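Local coordinates for protein RBSTP2229 gene product (Geobacillus stearothermophilus, PDB 1T6A) that is of unknown function, a DUF1885 family member that joins a long N-terminal helix to a small domain of antiparallel sheet and helix, at residues A44-L57 against Q60-S72. Numbering follows the deposited sequence.
Sequences AAFPYTVRIHESVL and QGDGRLYKGMAIS
Pro47 directs its CG onto the face of the Tyr66 ring, 3.5 Å from the centroid and 8° off the normal, a CH-pi contact. From CB outward, Tyr48 first sets CB 3.8 Å from Gln60 O; CD1 passes 3.5 Å from Gly61 CA, CE1 lies 3.9 Å from both Gly61 CA and Gly68 CA, CZ meets the selenomethionine methyl, Met69 CE, at 3.5 Å, and OH lies 3.3 Å from Met69 CE. With CG anti to the carbonyl carbon (chi1 -61°), the ring reaches across strand 56-61 to strand 68-76, where its OH hydrogen-bonds Asp94 of helix 92-109. The same carboxylate takes the N-H groups of Lys67 and Gly68. The Tyr48 and Tyr66 planes meet obliquely, at 68°. Water 1 lies 2.6 Å from Tyr66 OH and also donates to Ala44 O, at the end of helix 16-45. Replacing Tyr66 by an alanine would probably leave Pro47 CG without its aromatic face and water 1 without its phenolic partner. Backbone pairing fixes the register of the first three strands of the four-stranded antiparallel meander: Thr49 and Gln60 exchange two bonds, Asp62 N reaches Pro47 O, and Leu57 and Ile71 exchange two more, both 2.8 Å between N and O. The chemistry thus divides, with backbone bonds aligning the strands while Tyr48, apolar along its ring and polar at its end, ties the sheet to helix 92-109.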
loop_
_atom_site.group_PDB
_atom_site.type_symbol
_atom_site.label_atom_id
_atom_site.label_comp_id
_atom_site.label_asym_id
_atom_site.label_seq_id
_atom_site.Cartn_x
_atom_site.Cartn_y
_atom_site.Cartn_z
ATOM N N ALA A 44 4.883 2.434 0.203
ATOM C CA ALA A 44 5.090 2.531 1.653
ATOM C C ALA A 44 4.276 1.492 2.428
ATOM O O ALA A 44 4.679 1.041 3.500
ATOM C CB ALA A 44 4.702 3.914 2.146
ATOM N N ALA A 45 3.104 1.161 1.900
ATOM C CA ALA A 45 2.179 0.261 2.574
ATOM C C ALA A 45 2.613 -1.213 2.418
ATOM O O ALA A 45 2.211 -2.049 3.207
ATOM C CB ALA A 45 0.784 0.456 2.030
ATOM N N PHE A 46 3.414 -1.518 1.395
ATOM C CA PHE A 46 3.980 -2.867 1.201
ATOM C C PHE A 46 5.447 -2.795 0.834
ATOM O O PHE A 46 5.834 -3.025 -0.329
ATOM C CB PHE A 46 3.208 -3.626 0.135
ATOM C CG PHE A 46 3.444 -5.105 0.160
ATOM C CD1 PHE A 46 2.815 -5.906 1.095
ATOM C CD2 PHE A 46 4.294 -5.698 -0.770
ATOM C CE1 PHE A 46 3.043 -7.304 1.116
ATOM C CE2 PHE A 46 4.519 -7.076 -0.757
ATOM C CZ PHE A 46 3.892 -7.875 0.189
ATOM N N PRO A 47 6.271 -2.473 1.816
ATOM C CA PRO A 47 7.711 -2.304 1.592
ATOM C C PRO A 47 8.471 -3.644 1.629
ATOM O O PRO A 47 9.432 -3.800 2.344
ATOM C CB PRO A 47 8.119 -1.417 2.759
ATOM C CG PRO A 47 7.212 -1.863 3.863
ATOM C CD PRO A 47 5.903 -2.247 3.228
ATOM N N TYR A 48 8.022 -4.605 0.845
ATOM C CA TYR A 48 8.632 -5.919 0.833
ATOM C C TYR A 48 8.770 -6.424 -0.584
ATOM O O TYR A 48 7.989 -6.068 -1.449
ATOM C CB TYR A 48 7.776 -6.905 1.632
ATOM C CG TYR A 48 7.612 -6.524 3.079
ATOM C CD1 TYR A 48 8.649 -6.717 3.994
ATOM C CD2 TYR A 48 6.433 -5.948 3.535
ATOM C CE1 TYR A 48 8.504 -6.359 5.328
ATOM C CE2 TYR A 48 6.287 -5.578 4.870
ATOM C CZ TYR A 48 7.315 -5.796 5.755
ATOM O OH TYR A 48 7.169 -5.437 7.061
ATOM N N THR A 49 9.766 -7.274 -0.788
ATOM C CA THR A 49 9.897 -8.100 -1.982
ATOM C C THR A 49 9.559 -9.534 -1.585
ATOM O O THR A 49 10.034 -10.005 -0.569
ATOM C CB THR A 49 11.361 -8.045 -2.470
ATOM O OG1 THR A 49 11.728 -6.689 -2.771
ATOM C CG2 THR A 49 11.527 -8.800 -3.784
ATOM N N VAL A 50 8.756 -10.219 -2.395
ATOM C CA VAL A 50 8.303 -11.576 -2.111
ATOM C C VAL A 50 9.116 -12.636 -2.878
ATOM O O VAL A 50 9.267 -12.557 -4.101
ATOM C CB VAL A 50 6.813 -11.736 -2.483
ATOM C CG1 VAL A 50 6.328 -13.171 -2.251
ATOM C CG2 VAL A 50 5.958 -10.770 -1.690
ATOM N N ARG A 51 9.628 -13.629 -2.148
ATOM C CA ARG A 51 10.173 -14.849 -2.755
ATOM C C ARG A 51 9.608 -16.111 -2.075
ATOM O O ARG A 51 9.190 -16.086 -0.913
ATOM C CB ARG A 51 11.709 -14.815 -2.717
ATOM C CG ARG A 51 12.399 -15.998 -2.023
ATOM C CD ARG A 51 13.846 -15.727 -1.612
ATOM N NE ARG A 51 14.343 -16.736 -0.666
ATOM C CZ ARG A 51 14.792 -16.491 0.573
ATOM N NH1 ARG A 51 14.816 -15.256 1.079
ATOM N NH2 ARG A 51 15.217 -17.504 1.321
ATOM N N ILE A 52 9.578 -17.206 -2.823
ATOM C CA ILE A 52 9.143 -18.492 -2.305
ATOM C C ILE A 52 10.320 -19.460 -2.288
ATOM O O ILE A 52 11.032 -19.592 -3.282
ATOM C CB ILE A 52 7.990 -19.059 -3.133
ATOM C CG1 ILE A 52 7.476 -20.341 -2.489
ATOM C CG2 ILE A 52 8.431 -19.342 -4.584
ATOM C CD1 ILE A 52 6.223 -20.826 -3.084
ATOM N N HIS A 53 10.525 -20.111 -1.145
ATOM C CA HIS A 53 11.543 -21.139 -0.985
ATOM C C HIS A 53 11.024 -22.250 -0.066
ATOM O O HIS A 53 10.656 -21.997 1.103
ATOM C CB HIS A 53 12.809 -20.534 -0.404
ATOM C CG HIS A 53 13.900 -21.530 -0.166
ATOM N ND1 HIS A 53 14.526 -22.209 -1.192
ATOM C CD2 HIS A 53 14.485 -21.956 0.980
ATOM C CE1 HIS A 53 15.446 -23.012 -0.686
ATOM N NE2 HIS A 53 15.437 -22.882 0.629
ATOM N N GLU A 54 10.985 -23.466 -0.609
ATOM C CA GLU A 54 10.489 -24.645 0.099
ATOM C C GLU A 54 9.081 -24.436 0.689
ATOM O O GLU A 54 8.852 -24.693 1.866
ATOM C CB GLU A 54 11.499 -25.100 1.164
ATOM C CG GLU A 54 12.900 -25.328 0.591
ATOM C CD GLU A 54 13.807 -26.171 1.473
ATOM O OE1 GLU A 54 13.933 -25.891 2.689
ATOM O OE2 GLU A 54 14.420 -27.113 0.944
ATOM N N SER A 55 8.161 -23.963 -0.157
ATOM C CA SER A 55 6.743 -23.745 0.184
ATOM C C SER A 55 6.475 -22.750 1.333
ATOM O O SER A 55 5.429 -22.806 1.957
ATOM C CB SER A 55 6.052 -25.082 0.483
ATOM O OG SER A 55 6.111 -25.946 -0.631
ATOM N N VAL A 56 7.434 -21.870 1.593
ATOM C CA VAL A 56 7.309 -20.766 2.534
ATOM C C VAL A 56 7.539 -19.448 1.754
ATOM O O VAL A 56 8.503 -19.315 0.972
ATOM C CB VAL A 56 8.353 -20.878 3.654
ATOM C CG1 VAL A 56 8.296 -19.684 4.577
ATOM C CG2 VAL A 56 8.145 -22.183 4.480
ATOM N N LEU A 57 6.667 -18.473 1.967
ATOM C CA LEU A 57 6.850 -17.141 1.363
ATOM C C LEU A 57 7.684 -16.242 2.251
ATOM O O LEU A 57 7.324 -16.027 3.402
ATOM C CB LEU A 57 5.490 -16.503 1.104
ATOM C CG LEU A 57 4.704 -17.153 -0.034
ATOM C CD1 LEU A 57 3.240 -16.773 0.029
ATOM C CD2 LEU A 57 5.285 -16.780 -1.408
ATOM N N GLN A 60 11.085 -9.803 2.139
ATOM C CA GLN A 60 12.310 -9.092 2.484
ATOM C C GLN A 60 12.037 -7.585 2.498
ATOM O O GLN A 60 11.575 -7.013 1.519
ATOM C CB GLN A 60 13.439 -9.432 1.488
ATOM C CG GLN A 60 14.778 -8.707 1.769
ATOM C CD GLN A 60 15.853 -8.982 0.701
ATOM O OE1 GLN A 60 15.756 -8.490 -0.431
ATOM N NE2 GLN A 60 16.868 -9.768 1.062
ATOM N N GLY A 61 12.355 -6.946 3.619
ATOM C CA GLY A 61 11.997 -5.562 3.827
ATOM C C GLY A 61 12.902 -4.580 3.116
ATOM O O GLY A 61 14.123 -4.745 3.104
ATOM N N ASP A 62 12.295 -3.539 2.549
ATOM C CA ASP A 62 13.041 -2.442 1.933
ATOM C C ASP A 62 13.664 -1.562 3.003
ATOM O O ASP A 62 12.971 -1.108 3.917
ATOM C CB ASP A 62 12.120 -1.597 1.052
ATOM C CG ASP A 62 11.562 -2.377 -0.107
ATOM O OD1 ASP A 62 12.319 -3.203 -0.661
ATOM O OD2 ASP A 62 10.389 -2.247 -0.540
ATOM N N GLY A 63 14.973 -1.338 2.902
ATOM C CA GLY A 63 15.653 -0.375 3.752
ATOM C C GLY A 63 15.829 -0.813 5.196
ATOM O O GLY A 63 15.516 -1.941 5.561
ATOM N N ARG A 64 16.326 0.097 6.028
ATOM C CA ARG A 64 16.691 -0.228 7.415
ATOM C C ARG A 64 15.472 -0.418 8.334
ATOM O O ARG A 64 15.577 -1.043 9.393
ATOM C CB ARG A 64 17.620 0.864 7.988
ATOM C CG ARG A 64 16.921 2.174 8.425
ATOM C CD ARG A 64 17.854 3.417 8.611
ATOM N NE ARG A 64 17.150 4.695 8.360
ATOM C CZ ARG A 64 16.760 5.131 7.152
ATOM N NH1 ARG A 64 17.009 4.412 6.058
ATOM N NH2 ARG A 64 16.109 6.294 7.027
ATOM N N LEU A 65 14.321 0.110 7.928
ATOM C CA LEU A 65 13.147 0.141 8.805
ATOM C C LEU A 65 12.294 -1.126 8.794
ATOM O O LEU A 65 11.421 -1.292 9.652
ATOM C CB LEU A 65 12.291 1.361 8.478
ATOM C CG LEU A 65 13.017 2.697 8.689
ATOM C CD1 LEU A 65 12.131 3.837 8.346
ATOM C CD2 LEU A 65 13.494 2.820 10.122
ATOM N N TYR A 66 12.563 -2.014 7.842
ATOM C CA TYR A 66 11.815 -3.254 7.674
ATOM C C TYR A 66 12.779 -4.416 7.423
ATOM O O TYR A 66 13.539 -4.390 6.459
ATOM C CB TYR A 66 10.854 -3.129 6.483
ATOM C CG TYR A 66 9.871 -1.983 6.605
ATOM C CD1 TYR A 66 8.779 -2.076 7.460
ATOM C CD2 TYR A 66 10.056 -0.795 5.905
ATOM C CE1 TYR A 66 7.892 -1.048 7.604
ATOM C CE2 TYR A 66 9.149 0.263 6.036
ATOM C CZ TYR A 66 8.075 0.125 6.894
ATOM O OH TYR A 66 7.174 1.132 7.055
ATOM N N LYS A 67 12.747 -5.431 8.284
ATOM C CA LYS A 67 13.560 -6.627 8.070
ATOM C C LYS A 67 12.853 -7.645 7.188
ATOM O O LYS A 67 13.384 -8.047 6.148
ATOM C CB LYS A 67 13.937 -7.277 9.388
ATOM C CG LYS A 67 14.888 -8.455 9.198
ATOM C CD LYS A 67 15.659 -8.788 10.484
ATOM C CE LYS A 67 16.464 -10.076 10.334
ATOM N NZ LYS A 67 16.244 -10.973 11.499
ATOM N N GLY A 68 11.666 -8.067 7.615
ATOM C CA GLY A 68 10.873 -9.018 6.874
ATOM C C GLY A 68 10.017 -9.941 7.734
ATOM O O GLY A 68 9.920 -9.800 8.959
HETATM N N MSE A 69 9.387 -10.893 7.062
HETATM C CA MSE A 69 8.604 -11.923 7.725
HETATM C C MSE A 69 8.449 -13.134 6.800
HETATM O O MSE A 69 8.810 -13.076 5.620
HETATM C CB MSE A 69 7.215 -11.367 8.101
HETATM C CG MSE A 69 6.285 -11.122 6.924
HETATM SE SE MSE A 69 4.688 -10.042 7.348
HETATM C CE MSE A 69 5.550 -8.277 7.492
ATOM N N ALA A 70 7.873 -14.199 7.341
ATOM C CA ALA A 70 7.751 -15.470 6.652
ATOM C C ALA A 70 6.330 -15.968 6.792
ATOM O O ALA A 70 5.786 -15.996 7.907
ATOM C CB ALA A 70 8.740 -16.481 7.271
ATOM N N ILE A 71 5.720 -16.338 5.676
ATOM C CA ILE A 71 4.335 -16.760 5.649
ATOM C C ILE A 71 4.244 -18.164 5.088
ATOM O O ILE A 71 4.797 -18.449 4.034
ATOM C CB ILE A 71 3.480 -15.774 4.784
ATOM C CG1 ILE A 71 3.723 -14.327 5.232
ATOM C CG2 ILE A 71 2.027 -16.131 4.870
ATOM C CD1 ILE A 71 2.922 -13.275 4.472
ATOM N N SER A 72 3.517 -19.028 5.791
ATOM C CA SER A 72 3.370 -20.426 5.415
ATOM C C SER A 72 1.992 -20.952 5.747
ATOM O O SER A 72 1.202 -20.296 6.458
ATOM C CB SER A 72 4.429 -21.266 6.137
ATOM O OG SER A 72 4.401 -21.047 7.531
HETATM O O HOH W 1 6.417 2.503 4.991
HETATM O O HOH W 2 9.037 -3.391 -2.576
HETATM O O HOH W 3 12.804 -5.598 -0.547
#